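Local coordinates for dihydroneopterin triphosphate diphosphatase (Escherichia coli, PDB 2O5W), which probably hydrolyses dihydroneopterin triphosphate to the monophosphate and pyrophosphate for folate biosynthesis, and can also cleave nucleoside triphosphates, dATP above all, at residues 57-62 against 115-120. Residues are numbered along the deposited sequence; the frame is centred on the assembly and turned at random.
Sequences VKEEVT and FTEHLA. With NA (sodium ion), chain H.
Glu59 and Glu60, near the end of the Nudix box helix, meet Thr116, Glu117 and His118 of a loop whose Glu117 probably supplies a further carboxylate to the metal site. The joint rests on helix carbonyls near the C-terminal end. Thr116 OG1 donates to Glu59 O at 2.6 Å, arriving 34° out of the carbonyl plane; a chi1 of 55° sets the hydroxyl between its own backbone N and carbonyl carbon and aims it at the helix. Glu60 O has several partners: a weak bond from Thr116 N at 3.3 Å, a CA-H...O contact from Phe115, and a water that donates to it at 2.6 Å. That water also accepts from Glu117 N and hydrogen-bonds His118 ND1, tying the turn of the loop to the helix. Carbonyls of a last helical turn can thus take donors from a neighbouring loop.

On the metal-facing side of this backbone joint the acids gather. Glu60, extended beyond CG, binds the sodium ion through OE2 at 2.5 Å, while its carboxylate stands at the edge of the His118 ring, the two planes 82° apart. Glu117, bent at chi2, crosses the Glu60 side chain at about a right angle; its OE2 lies 4.0 Å from Glu59 OE1, a like-charge proximity that nearby cations would probably ease. Glu60 and Glu117 are magnesium ligands by similarity, and a samarium ion lies close to Glu117 here. A glutamine in place of Glu117 would probably cost the site a negative charge and weaken its hold on that cation.

Helix 49-61 packs directly on strands 23-28 and 36-42, Val61 touching Leu27 and Val39, while the loop reaches strand 36-42 through His118 NE2 and Gln37 OE1.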
# COMPACT_ATOMS: atom_id res chain seq x y z
N VAL A 57 3.33 6.75 -3.07
CA VAL A 57 2.87 6.48 -4.42
C VAL A 57 3.91 6.94 -5.46
O VAL A 57 4.14 6.25 -6.46
CB VAL A 57 1.45 7.09 -4.68
CG1 VAL A 57 1.21 7.40 -6.15
CG2 VAL A 57 0.36 6.17 -4.14
N LYS A 58 4.54 8.08 -5.21
CA LYS A 58 5.59 8.61 -6.08
C LYS A 58 6.84 7.71 -6.07
O LYS A 58 7.38 7.38 -7.13
CB LYS A 58 5.96 10.05 -5.70
CG LYS A 58 7.14 10.62 -6.47
CD LYS A 58 7.23 12.14 -6.36
CE LYS A 58 8.12 12.72 -7.47
NZ LYS A 58 7.72 14.12 -7.80
N GLU A 59 7.28 7.30 -4.88
CA GLU A 59 8.45 6.44 -4.74
C GLU A 59 8.22 5.04 -5.28
O GLU A 59 8.98 4.56 -6.10
CB GLU A 59 8.87 6.32 -3.28
CG GLU A 59 9.49 7.56 -2.66
CD GLU A 59 9.74 7.37 -1.18
OE1 GLU A 59 9.63 6.22 -0.70
OE2 GLU A 59 10.04 8.37 -0.49
N GLU A 60 7.17 4.38 -4.80
CA GLU A 60 6.97 2.96 -5.06
C GLU A 60 6.54 2.65 -6.49
O GLU A 60 6.95 1.63 -7.04
CB GLU A 60 5.95 2.37 -4.09
CG GLU A 60 6.53 1.98 -2.74
CD GLU A 60 5.61 1.04 -1.97
OE1 GLU A 60 4.46 0.84 -2.39
OE2 GLU A 60 6.05 0.48 -0.93
N VAL A 61 5.71 3.51 -7.08
CA VAL A 61 5.14 3.22 -8.39
C VAL A 61 5.25 4.37 -9.40
O VAL A 61 4.62 4.33 -10.46
CB VAL A 61 3.67 2.72 -8.29
CG1 VAL A 61 3.61 1.38 -7.61
CG2 VAL A 61 2.79 3.71 -7.57
N THR A 62 6.08 5.36 -9.08
CA THR A 62 6.33 6.53 -9.95
C THR A 62 5.06 7.13 -10.58
O THR A 62 4.82 7.00 -11.78
CB THR A 62 7.35 6.21 -11.07
OG1 THR A 62 8.35 5.32 -10.56
CG2 THR A 62 8.01 7.48 -11.56
N PHE A 115 7.77 0.46 -11.12
CA PHE A 115 8.03 0.12 -9.72
C PHE A 115 9.52 0.18 -9.43
O PHE A 115 10.34 -0.18 -10.28
CB PHE A 115 7.47 -1.27 -9.39
CG PHE A 115 7.96 -2.35 -10.31
CD1 PHE A 115 7.32 -2.59 -11.52
CD2 PHE A 115 9.06 -3.13 -9.96
CE1 PHE A 115 7.78 -3.59 -12.37
CE2 PHE A 115 9.52 -4.12 -10.81
CZ PHE A 115 8.88 -4.36 -12.01
N THR A 116 9.87 0.62 -8.23
CA THR A 116 11.27 0.84 -7.89
C THR A 116 11.75 -0.06 -6.75
O THR A 116 12.93 -0.37 -6.67
CB THR A 116 11.52 2.30 -7.46
OG1 THR A 116 10.62 2.63 -6.40
CG2 THR A 116 11.32 3.26 -8.64
N GLU A 117 10.82 -0.46 -5.89
CA GLU A 117 11.16 -1.22 -4.68
C GLU A 117 10.62 -2.64 -4.71
O GLU A 117 10.96 -3.45 -3.84
CB GLU A 117 10.61 -0.50 -3.45
CG GLU A 117 11.43 0.70 -3.02
CD GLU A 117 10.55 1.85 -2.55
OE1 GLU A 117 9.48 1.58 -1.94
OE2 GLU A 117 10.93 3.02 -2.81
N HIS A 118 9.80 -2.93 -5.71
CA HIS A 118 9.12 -4.22 -5.78
C HIS A 118 9.66 -5.06 -6.92
O HIS A 118 10.39 -4.57 -7.79
CB HIS A 118 7.60 -4.02 -5.92
CG HIS A 118 6.94 -3.55 -4.67
ND1 HIS A 118 6.98 -2.24 -4.25
CD2 HIS A 118 6.22 -4.21 -3.73
CE1 HIS A 118 6.32 -2.11 -3.12
NE2 HIS A 118 5.85 -3.30 -2.78
N LEU A 119 9.30 -6.33 -6.91
CA LEU A 119 9.79 -7.29 -7.88
C LEU A 119 8.97 -7.25 -9.16
O LEU A 119 9.52 -7.37 -10.25
CB LEU A 119 9.78 -8.69 -7.27
CG LEU A 119 11.01 -9.22 -6.53
CD1 LEU A 119 11.83 -8.13 -5.87
CD2 LEU A 119 10.62 -10.29 -5.52
N ALA A 120 7.66 -7.05 -9.02
CA ALA A 120 6.74 -7.10 -10.16
C ALA A 120 5.40 -6.49 -9.81
O ALA A 120 5.08 -6.29 -8.63
CB ALA A 120 6.55 -8.55 -10.63
NA NA H . 7.11 1.07 1.22
O HOH W 1 7.89 -0.59 -6.10